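Local coordinates for protein beta-d-glucoside glucohydrolase (Hypocrea jecorina, PDB 3ZZ1) that probably hydrolyses terminal, non-reducing beta-D-glucosyl residues with release of beta-D-glucose, as a secreted family 3 beta-glucosidase of cellulose degradation, at residues A394-D397 against A398-R402; L514-L518 against W519-S523; A21-N24 against L25-V29; R265-G268 against P269-N273; Y135-G138 against I139-Q143. All blocks are in the same frame, centred on the assembly; numbering follows the deposited sequence. Where two conformers were deposited one is given.

Interaction 1 of 5, residues A394-D397 against A398-R402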
# COMPACT_ATOMS: atom_id res chain seq x y z
N ALA A 394 -1.59 -23.36 -4.30
CA ALA A 394 -0.75 -23.62 -3.14
C ALA A 394 0.71 -23.91 -3.53
O ALA A 394 0.95 -24.52 -4.58
CB ALA A 394 -1.32 -24.78 -2.32
N PRO A 395 1.67 -23.46 -2.71
CA PRO A 395 3.08 -23.75 -2.95
C PRO A 395 3.35 -25.24 -3.18
O PRO A 395 4.06 -25.59 -4.13
CB PRO A 395 3.76 -23.27 -1.66
CG PRO A 395 2.89 -22.17 -1.18
CD PRO A 395 1.49 -22.57 -1.54
N TYR A 396 2.77 -26.10 -2.33
CA TYR A 396 3.01 -27.55 -2.45
C TYR A 396 2.60 -28.13 -3.80
O TYR A 396 3.37 -28.86 -4.43
CB TYR A 396 2.33 -28.35 -1.33
CG TYR A 396 2.30 -29.84 -1.64
CD1 TYR A 396 3.48 -30.60 -1.64
CD2 TYR A 396 1.10 -30.48 -1.97
CE1 TYR A 396 3.46 -31.96 -1.95
CE2 TYR A 396 1.07 -31.83 -2.28
CZ TYR A 396 2.25 -32.57 -2.27
OH TYR A 396 2.21 -33.91 -2.57
N ASP A 397 1.37 -27.83 -4.22
CA ASP A 397 0.82 -28.37 -5.46
C ASP A 397 1.66 -27.93 -6.66
O ASP A 397 1.94 -28.73 -7.55
CB ASP A 397 -0.65 -27.95 -5.62
CG ASP A 397 -1.57 -28.58 -4.56
OD1 ASP A 397 -1.43 -29.80 -4.30
OD2 ASP A 397 -2.43 -27.87 -4.00
N ALA A 398 2.09 -26.67 -6.65
CA ALA A 398 2.96 -26.14 -7.70
C ALA A 398 4.36 -26.75 -7.65
O ALA A 398 4.93 -27.07 -8.70
CB ALA A 398 3.03 -24.62 -7.62
N ILE A 399 4.91 -26.89 -6.45
CA ILE A 399 6.25 -27.48 -6.29
C ILE A 399 6.25 -28.96 -6.71
O ILE A 399 7.17 -29.41 -7.39
CB ILE A 399 6.81 -27.28 -4.85
CG1 ILE A 399 7.32 -25.84 -4.69
CG2 ILE A 399 7.93 -28.29 -4.54
CD1 ILE A 399 7.54 -25.40 -3.25
N ASN A 400 5.20 -29.68 -6.31
CA ASN A 400 5.03 -31.09 -6.65
C ASN A 400 4.96 -31.34 -8.17
O ASN A 400 5.62 -32.24 -8.67
CB ASN A 400 3.80 -31.67 -5.95
CG ASN A 400 3.70 -33.19 -6.07
OD1 ASN A 400 4.70 -33.90 -6.13
ND2 ASN A 400 2.46 -33.70 -6.11
N THR A 401 4.18 -30.52 -8.87
CA THR A 401 4.07 -30.61 -10.34
C THR A 401 5.42 -30.37 -11.04
O THR A 401 5.79 -31.12 -11.94
CB THR A 401 3.01 -29.64 -10.89
OG1 THR A 401 1.72 -30.03 -10.39
CG2 THR A 401 2.97 -29.66 -12.42
N ARG A 402 6.14 -29.33 -10.62
CA ARG A 402 7.40 -28.97 -11.27
C ARG A 402 8.49 -30.00 -10.99
O ARG A 402 9.26 -30.36 -11.89
CB ARG A 402 7.86 -27.56 -10.86
CG ARG A 402 9.18 -27.10 -11.50
CD ARG A 402 9.10 -27.01 -13.03
NE ARG A 402 10.35 -26.55 -13.64
CZ ARG A 402 10.59 -25.30 -14.02
NH1 ARG A 402 9.68 -24.35 -13.85
NH2 ARG A 402 11.76 -24.99 -14.58
O HOH W 1 1.18 -31.50 -8.25

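Interaction 2 of 5, residues L514-L518 against W519-S523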
# COMPACT_ATOMS: atom_id res chain seq x y z
N LEU A 514 6.19 -18.66 -6.81
CA LEU A 514 7.31 -19.19 -6.03
C LEU A 514 8.17 -20.14 -6.87
O LEU A 514 9.40 -20.06 -6.84
CB LEU A 514 6.80 -19.89 -4.76
CG LEU A 514 7.84 -20.45 -3.78
CD1 LEU A 514 8.75 -19.36 -3.21
CD2 LEU A 514 7.14 -21.20 -2.67
N VAL A 515 7.51 -21.02 -7.62
CA VAL A 515 8.19 -21.95 -8.53
C VAL A 515 9.01 -21.20 -9.59
O VAL A 515 10.15 -21.58 -9.87
CB VAL A 515 7.19 -22.95 -9.17
CG1 VAL A 515 7.85 -23.74 -10.29
CG2 VAL A 515 6.65 -23.89 -8.11
N ASP A 516 8.43 -20.14 -10.17
CA ASP A 516 9.13 -19.29 -11.15
C ASP A 516 10.50 -18.88 -10.60
O ASP A 516 11.50 -18.90 -11.31
CB ASP A 516 8.33 -18.02 -11.49
CG ASP A 516 7.00 -18.30 -12.20
OD1 ASP A 516 6.79 -19.41 -12.72
OD2 ASP A 516 6.16 -17.39 -12.25
N VAL A 517 10.51 -18.52 -9.32
CA VAL A 517 11.73 -18.07 -8.64
C VAL A 517 12.60 -19.24 -8.17
O VAL A 517 13.80 -19.27 -8.45
CB VAL A 517 11.40 -17.08 -7.49
CG1 VAL A 517 12.59 -16.90 -6.56
CG2 VAL A 517 10.97 -15.74 -8.06
N LEU A 518 11.99 -20.21 -7.48
CA LEU A 518 12.72 -21.35 -6.92
C LEU A 518 13.51 -22.14 -7.96
O LEU A 518 14.64 -22.55 -7.70
CB LEU A 518 11.79 -22.30 -6.15
CG LEU A 518 11.23 -21.92 -4.77
CD1 LEU A 518 10.40 -23.07 -4.23
CD2 LEU A 518 12.31 -21.53 -3.76
N TRP A 519 12.90 -22.36 -9.13
CA TRP A 519 13.56 -23.09 -10.22
C TRP A 519 14.33 -22.18 -11.18
O TRP A 519 14.96 -22.66 -12.13
CB TRP A 519 12.57 -24.00 -10.95
CG TRP A 519 12.56 -25.41 -10.41
CD1 TRP A 519 13.32 -26.47 -10.85
CD2 TRP A 519 11.79 -25.90 -9.30
NE1 TRP A 519 13.05 -27.59 -10.10
CE2 TRP A 519 12.12 -27.27 -9.14
CE3 TRP A 519 10.86 -25.32 -8.44
CZ2 TRP A 519 11.54 -28.07 -8.15
CZ3 TRP A 519 10.28 -26.12 -7.45
CH2 TRP A 519 10.63 -27.48 -7.32
N GLY A 520 14.28 -20.88 -10.93
CA GLY A 520 15.05 -19.90 -11.70
C GLY A 520 14.58 -19.63 -13.11
O GLY A 520 15.38 -19.22 -13.95
N ASP A 521 13.30 -19.86 -13.38
CA ASP A 521 12.68 -19.43 -14.64
C ASP A 521 12.80 -17.91 -14.75
O ASP A 521 13.03 -17.38 -15.82
CB ASP A 521 11.21 -19.85 -14.69
CG ASP A 521 11.02 -21.35 -14.87
OD1 ASP A 521 12.02 -22.09 -14.93
OD2 ASP A 521 9.85 -21.79 -14.96
N VAL A 522 12.64 -17.23 -13.62
CA VAL A 522 13.02 -15.83 -13.50
C VAL A 522 13.93 -15.67 -12.28
O VAL A 522 13.86 -16.47 -11.33
CB VAL A 522 11.80 -14.88 -13.37
CG1 VAL A 522 10.79 -15.12 -14.49
CG2 VAL A 522 11.13 -15.02 -12.00
N SER A 523 14.81 -14.68 -12.31
CA SER A 523 15.58 -14.32 -11.13
C SER A 523 14.69 -13.48 -10.22
O SER A 523 13.91 -12.65 -10.71
CB SER A 523 16.83 -13.53 -11.51
OG SER A 523 17.51 -13.09 -10.35
O HOH W 2 7.98 -20.17 -15.05

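Interaction 3 of 5, residues A21-N24 against L25-V29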
# COMPACT_ATOMS: atom_id res chain seq x y z
N ALA A 21 -27.46 23.31 -10.03
CA ALA A 21 -28.49 24.33 -10.20
C ALA A 21 -29.89 23.75 -10.42
O ALA A 21 -30.89 24.44 -10.23
CB ALA A 21 -28.12 25.27 -11.35
N LYS A 22 -29.95 22.48 -10.81
CA LYS A 22 -31.22 21.80 -11.07
C LYS A 22 -31.74 21.06 -9.83
O LYS A 22 -32.83 20.47 -9.86
CB LYS A 22 -31.07 20.83 -12.25
CG LYS A 22 -30.61 21.50 -13.54
CD LYS A 22 -30.21 20.48 -14.60
CE LYS A 22 -31.42 19.77 -15.19
NZ LYS A 22 -31.06 19.08 -16.47
N LEU A 23 -30.99 21.11 -8.73
CA LEU A 23 -31.33 20.33 -7.54
C LEU A 23 -31.92 21.16 -6.40
O LEU A 23 -31.63 22.35 -6.26
CB LEU A 23 -30.11 19.54 -7.06
CG LEU A 23 -29.38 18.65 -8.07
CD1 LEU A 23 -28.14 18.02 -7.46
CD2 LEU A 23 -30.30 17.57 -8.67
N ASN A 24 -32.76 20.52 -5.58
CA ASN A 24 -33.24 21.11 -4.33
C ASN A 24 -32.51 20.50 -3.14
O ASN A 24 -31.59 19.69 -3.34
CB ASN A 24 -34.77 21.00 -4.20
CG ASN A 24 -35.26 19.56 -4.08
OD1 ASN A 24 -34.57 18.68 -3.56
ND2 ASN A 24 -36.49 19.31 -4.55
N LEU A 25 -32.89 20.88 -1.93
CA LEU A 25 -32.15 20.44 -0.74
C LEU A 25 -32.20 18.93 -0.52
O LEU A 25 -31.18 18.32 -0.17
CB LEU A 25 -32.61 21.20 0.52
CG LEU A 25 -31.91 20.91 1.86
CD1 LEU A 25 -30.39 21.08 1.79
CD2 LEU A 25 -32.47 21.79 2.97
N GLN A 26 -33.37 18.32 -0.73
CA GLN A 26 -33.51 16.87 -0.54
C GLN A 26 -32.63 16.09 -1.52
O GLN A 26 -31.98 15.11 -1.14
CB GLN A 26 -34.97 16.43 -0.62
CG GLN A 26 -35.21 15.00 -0.09
CD GLN A 26 -34.58 14.75 1.29
OE1 GLN A 26 -34.75 15.53 2.24
NE2 GLN A 26 -33.84 13.65 1.41
N ASP A 27 -32.61 16.54 -2.78
CA ASP A 27 -31.69 16.01 -3.78
C ASP A 27 -30.27 15.99 -3.22
O ASP A 27 -29.61 14.95 -3.23
CB ASP A 27 -31.71 16.87 -5.04
CG ASP A 27 -32.99 16.72 -5.84
OD1 ASP A 27 -33.50 15.59 -5.97
OD2 ASP A 27 -33.46 17.75 -6.37
N LYS A 28 -29.84 17.14 -2.72
CA LYS A 28 -28.47 17.36 -2.25
C LYS A 28 -28.14 16.53 -1.02
O LYS A 28 -27.04 15.97 -0.91
CB LYS A 28 -28.25 18.85 -1.97
CG LYS A 28 -28.28 19.73 -3.21
CD LYS A 28 -28.52 21.18 -2.86
CE LYS A 28 -28.78 22.01 -4.10
NZ LYS A 28 -28.82 23.46 -3.80
N VAL A 29 -29.10 16.45 -0.09
CA VAL A 29 -28.94 15.67 1.13
C VAL A 29 -28.85 14.17 0.81
O VAL A 29 -28.09 13.45 1.45
CB VAL A 29 -30.07 15.97 2.16
CG1 VAL A 29 -30.10 14.95 3.28
CG2 VAL A 29 -29.90 17.38 2.73
O HOH W 3 -29.30 24.47 -6.44

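Interaction 4 of 5, residues R265-G268 against P269-N273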
# COMPACT_ATOMS: atom_id res chain seq x y z
N ARG A 265 -27.48 8.09 12.75
CA ARG A 265 -27.73 8.70 11.44
C ARG A 265 -27.56 10.22 11.57
O ARG A 265 -28.53 10.94 11.81
CB ARG A 265 -29.12 8.33 10.90
CG ARG A 265 -29.31 8.68 9.41
CD ARG A 265 -30.72 8.38 8.89
NE ARG A 265 -31.02 6.95 8.83
CZ ARG A 265 -30.72 6.15 7.81
NH1 ARG A 265 -30.09 6.62 6.75
NH2 ARG A 265 -31.04 4.87 7.87
N LEU A 266 -26.32 10.68 11.41
CA LEU A 266 -25.96 12.06 11.70
C LEU A 266 -26.29 13.03 10.58
O LEU A 266 -26.51 14.21 10.82
CB LEU A 266 -24.48 12.16 12.07
CG LEU A 266 -24.11 11.54 13.41
CD1 LEU A 266 -22.62 11.29 13.48
CD2 LEU A 266 -24.59 12.42 14.59
N TRP A 267 -26.30 12.54 9.35
CA TRP A 267 -26.79 13.33 8.23
C TRP A 267 -28.18 12.84 7.84
O TRP A 267 -28.97 12.50 8.72
CB TRP A 267 -25.77 13.35 7.09
CG TRP A 267 -24.63 14.31 7.35
CD1 TRP A 267 -24.42 15.06 8.48
CD2 TRP A 267 -23.52 14.60 6.48
NE1 TRP A 267 -23.28 15.81 8.35
CE2 TRP A 267 -22.70 15.54 7.13
CE3 TRP A 267 -23.15 14.15 5.20
CZ2 TRP A 267 -21.53 16.05 6.56
CZ3 TRP A 267 -21.98 14.66 4.63
CH2 TRP A 267 -21.19 15.59 5.31
N GLY A 268 -28.50 12.81 6.55
CA GLY A 268 -29.87 12.52 6.12
C GLY A 268 -30.83 13.55 6.71
O GLY A 268 -30.59 14.75 6.58
N PRO A 269 -31.89 13.09 7.40
CA PRO A 269 -32.86 14.03 7.98
C PRO A 269 -32.22 15.02 8.95
O PRO A 269 -32.62 16.18 8.99
CB PRO A 269 -33.85 13.11 8.71
CG PRO A 269 -33.72 11.79 8.02
CD PRO A 269 -32.26 11.69 7.68
N ALA A 270 -31.21 14.57 9.71
CA ALA A 270 -30.50 15.44 10.64
C ALA A 270 -29.72 16.55 9.93
O ALA A 270 -29.64 17.67 10.43
CB ALA A 270 -29.59 14.63 11.55
N LEU A 271 -29.16 16.24 8.75
CA LEU A 271 -28.50 17.26 7.93
C LEU A 271 -29.52 18.25 7.37
O LEU A 271 -29.29 19.46 7.40
CB LEU A 271 -27.66 16.64 6.80
CG LEU A 271 -26.88 17.63 5.92
CD1 LEU A 271 -25.87 18.45 6.72
CD2 LEU A 271 -26.18 16.91 4.78
N THR A 272 -30.63 17.72 6.86
CA THR A 272 -31.76 18.56 6.45
C THR A 272 -32.15 19.51 7.58
O THR A 272 -32.31 20.71 7.35
CB THR A 272 -32.97 17.69 5.99
OG1 THR A 272 -32.62 17.00 4.78
CG2 THR A 272 -34.21 18.54 5.73
N ASN A 273 -32.27 18.97 8.80
CA ASN A 273 -32.59 19.77 9.98
C ASN A 273 -31.53 20.80 10.34
O ASN A 273 -31.86 21.92 10.75
CB ASN A 273 -32.87 18.86 11.18
CG ASN A 273 -34.16 18.06 11.03
OD1 ASN A 273 -35.01 18.38 10.19
ND2 ASN A 273 -34.31 17.02 11.84
O HOH W 4 -31.15 11.55 11.02

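Interaction 5 of 5, residues Y135-G138 against I139-Q143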
# COMPACT_ATOMS: atom_id res chain seq x y z
N TYR A 135 7.84 8.62 -0.32
CA TYR A 135 8.12 8.79 -1.74
C TYR A 135 7.59 7.61 -2.56
O TYR A 135 6.80 7.80 -3.48
CB TYR A 135 9.61 9.04 -2.01
CG TYR A 135 9.93 9.15 -3.49
CD1 TYR A 135 10.21 8.01 -4.26
CD2 TYR A 135 9.91 10.39 -4.13
CE1 TYR A 135 10.48 8.11 -5.63
CE2 TYR A 135 10.18 10.50 -5.50
CZ TYR A 135 10.46 9.36 -6.24
OH TYR A 135 10.73 9.47 -7.58
N LEU A 136 8.04 6.40 -2.21
CA LEU A 136 7.60 5.18 -2.89
C LEU A 136 6.08 5.00 -2.83
O LEU A 136 5.45 4.76 -3.85
CB LEU A 136 8.30 3.93 -2.32
CG LEU A 136 7.78 2.54 -2.71
CD1 LEU A 136 7.82 2.31 -4.22
CD2 LEU A 136 8.53 1.42 -1.99
N THR A 137 5.52 5.11 -1.63
CA THR A 137 4.07 5.01 -1.43
C THR A 137 3.34 6.06 -2.27
O THR A 137 2.33 5.75 -2.90
CB THR A 137 3.71 5.14 0.05
OG1 THR A 137 4.25 4.02 0.76
CG2 THR A 137 2.19 5.17 0.27
N GLY A 138 3.88 7.27 -2.30
CA GLY A 138 3.35 8.35 -3.13
C GLY A 138 3.36 8.00 -4.61
O GLY A 138 2.34 8.12 -5.28
N ILE A 139 4.51 7.58 -5.12
CA ILE A 139 4.61 7.13 -6.51
C ILE A 139 3.62 6.00 -6.79
O ILE A 139 2.86 6.06 -7.76
CB ILE A 139 6.06 6.71 -6.89
CG1 ILE A 139 7.02 7.91 -6.80
CG2 ILE A 139 6.10 6.07 -8.28
CD1 ILE A 139 6.73 9.07 -7.77
N ALA A 140 3.61 4.99 -5.93
CA ALA A 140 2.67 3.88 -6.05
C ALA A 140 1.21 4.36 -6.03
O ALA A 140 0.40 3.92 -6.85
CB ALA A 140 2.92 2.82 -4.98
N MET A 141 0.88 5.26 -5.10
CA MET A 141 -0.47 5.85 -5.05
C MET A 141 -0.88 6.45 -6.39
O MET A 141 -1.92 6.09 -6.95
CB MET A 141 -0.58 6.91 -3.95
CG MET A 141 -0.65 6.37 -2.52
SD MET A 141 -2.09 5.34 -2.15
CE MET A 141 -3.40 6.55 -1.99
N GLY A 142 -0.04 7.34 -6.91
CA GLY A 142 -0.27 8.01 -8.19
C GLY A 142 -0.42 7.07 -9.37
O GLY A 142 -1.31 7.25 -10.21
N GLN A 143 0.44 6.05 -9.43
CA GLN A 143 0.39 5.07 -10.52
C GLN A 143 -0.88 4.22 -10.45
O GLN A 143 -1.49 3.92 -11.48
CB GLN A 143 1.64 4.16 -10.53
CG GLN A 143 2.96 4.87 -10.88
CD GLN A 143 3.12 5.21 -12.37
OE1 GLN A 143 3.95 6.05 -12.73
NE2 GLN A 143 2.34 4.55 -13.24

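Interaction 1 of 5, residues A394-D397 against A398-R402
Asp397 O is gripped by two donors: Thr401 N, one helical turn further on, at 3.2 Å, and water 1, which donates to the same oxygen at 3.0 Å. The water also hydrogen-bonds Thr401 OG1 at 2.7 Å, so it bridges the carbonyl and the threonine hydroxyl on the exposed flank. These residues form the opening turns of helix 395-404 in the C-terminal domain of the family 3 fold, with Ala394 at the N-cap position. The regular i to i+4 pattern begins at once, and its shortest bond runs from Asn400 N to Tyr396 O, 2.7 Å long with an N-H...O angle of 162°. Above that bond the two side chains lie alongside each other and point the same way, because both place CG anti to the backbone N (chi1 167° in Tyr396). Ring and amide planes are 12° apart, and Asn400 CB sits over one face of the Tyr396 ring, displaced toward the rim and 4.3 Å from the centroid, a CH-pi contact. The ring also touches Val410 and Leu412 of strand 409-413; an alanine in place of Tyr396 would probably leave Asn400 CB without that face and open a gap between helix and strand. On the buried flank, Ile399 CG1 rests 3.3 Å from Pro395 O.

Interaction 2 of 5, residues L514-L518 against W519-S523
Trp519 and Val515 meet where helix 510-518 ends in a Schellman motif, within the C-terminal domain of the family 3 fold. Trp519 N donates to Val515 O at 3.0 Å, the last regular bond of the helix. Gly520 then leaves helical geometry with a positive phi of 72°, and Gly520 N reaches Val517 O from above the carbonyl plane rather than along a lone pair. Val522 N folds back to Asp516 O at 3.1 Å with a nearly straight N-H...O angle of 172°, so the chain after the glycine is tied to the final turn.

The tight part is apolar. Trp519 CE3, on the six-membered ring, lies 3.9 Å from both Val515 CG1 and Leu518 CB, and the Val515 and Trp519 side chains cross obliquely. Ile399 and Arg402 of helix 395-404 continue this layer, against Leu518 and Trp519 respectively. On another flank Val522 puts CG2 in the crowded position between its own N and carbonyl carbon, which brings Val522 CG2 to 4.0 Å from Val517 CG2; the two side chains cross at about a right angle.

The loose part is polar and lies toward solvent at Asp521. Its OD2 stands 4.5 Å from Asp516 OD1, and water 2 donates to both oxygens, linking two like charges that do not touch. Each carboxylate has an arginine to offset it, Arg324 for Asp516 and Arg402 for Asp521, which probably tempers the repulsion. The water's bond to Asp516 OD1 measures 2.7 Å.

Interaction 3 of 5, residues A21-N24 against L25-V29
Asp27 reaches back to Leu23 and Asn24, the residues before its own helix. Asp27 CB lies 3.7 Å from Leu23 CB and also approaches Asn24 O. Asp27 CG, which chi1 of -72° sets anti to the carbonyl carbon, comes to 3.4 Å from Asn24 OD1. At the tip, OD2 accepts from Asn24 N at 3.0 Å along an almost straight line (N-H...O 174°), using its anti lone pair, the one directed away from Asp27 OD1. Lys51 adds a salt bridge to the same OD2. The return bond runs from Asp27 N to Asn24 OD1, 3.0 Å, nearly linear at the hydrogen, and the pair of bonds makes a capping box at the start of helix 25-32, with Asn24 as N-cap. Amide and carboxylate planes are only 10° apart although the side chains cross at about a right angle. An alanine in place of Asp27 would probably leave Asn24 N without its side-chain acceptor and Lys51 without this carboxylate. Beside the box, Lys28 N donates to Asn24 O, in the carbonyl plane, and the extended lysine chain then runs over the same oxygen, with Lys28 CG 3.3 Å from Asn24 O and Lys28 CE 3.6 Å from Leu23 O. Lys28 NZ ends in a salt bridge with Asp286 and donates to water 3 at 2.9 Å, which in turn donates to Leu23 O.

Interaction 4 of 5, residues R265-G268 against P269-N273
The start of helix 269-276, in the TIM-barrel-type N-terminal domain of the family 3 fold, has Gly268 at the N-cap position and Pro269 as its first residue. Here Trp267 and Leu271 lie side by side and point the same way. Leu271, with CG anti to its own N (chi1 -178°), splays its two methyls over one face of the indole. Leu271 CD1 stands 4.1 Å from the centroid of the five-membered ring of Trp267 and 13° off its normal, a CH-pi contact, while Leu271 CD2 is 3.9 Å from Trp267 CD2, a fusion atom shared by the two rings. Trp267 NE1 is hydrogen-bonded to Thr243 O, which helps fix the rotation of the ring, and Val32 of helix 25-32 touches both side chains.

The backbone bonds are uneven. Thr272 N donates to Gly268 O at 3.0 Å with an N-H...O angle of 173°, a sound first helical bond. Ala270 N, by contrast, makes only a weak, bent bond to Trp267 O and also donates to water 4, a long contact; that water donates to Arg265 O at 2.8 Å. A CB on Gly268 would collide with Pro269 CD, and the positive phi of this residue also favours glycine.

On the exposed side, the aliphatic part of Arg265 brushes the proline; beyond CD the chain bends at its third torsion, and NH1 is hydrogen-bonded to Val35 O. The touching carbons are Arg265 CD and Pro269 CD, 3.8 Å apart.

Interaction 5 of 5, residues Y135-G138 against I139-Q143
Tyr135 and Ile139 stand alongside one another on the same side of their helix, the aliphatic branch laid over one face of the phenol ring. Ile139 CG1 is 4.0 Å from the centroid of the Tyr135 ring and 23° off the normal, so this CH-pi contact is displaced toward the rim; the ring atom it approaches most closely is Tyr135 CE1, at 3.7 Å. The branch then follows the ring outward, with Ile139 CD1 4.0 Å from Tyr135 CZ. The ring is set for this by chi1 of 177°, which carries it away from the backbone N, whereas the isoleucine sends CG1 beside its own N (chi1 -64°) and so back over the preceding turn. Both belong to helix 134-150 of the TIM-barrel-type N-terminal domain, on a face that meets the fibronectin type III-like domain: Phe654 and Arg672 touch both residues. Tyr135 OH also makes a weak hydrogen bond to a bound glycerol, probably from the crystallisation liquor.

Elsewhere on the helix, Thr137 and Met141 repeat the side-by-side arrangement more loosely, Thr137 CG2 lying 4.2 Å from Met141 CG. Thr137 OG1 is hydrogen-bonded to Asp133 O. Beneath the side chains, Ile139 N donates to Tyr135 O at 2.8 Å and Gly142 N to Gly138 O at 3.0 Å.

How the interactions relate
The five contacts fall into two touching pairs and one separate member. Interactions 1 and 2, centres 12 Å apart, share the salt bridge from Arg402 NH1 to Asp521 OD2 at 2.8 Å, and Arg402 CG packs 3.6 Å from Trp519 CD2; a helix start is thereby joined to a helix end. Interactions 3 and 4, centres 14 Å apart, meet through Val29, whose CG1 lies 3.3 Å from Gly268 O, so two helix starts lie against each other. The pairs lie on opposite sides of the chain's centre, 56 to 58 Å apart between centres. Interaction 5 sits nearest that centre, about 27 Å from interaction 2 between centres, and its Tyr135 side chain lies about 3 Å from a bound glycerol, probably from the crystallisation liquor.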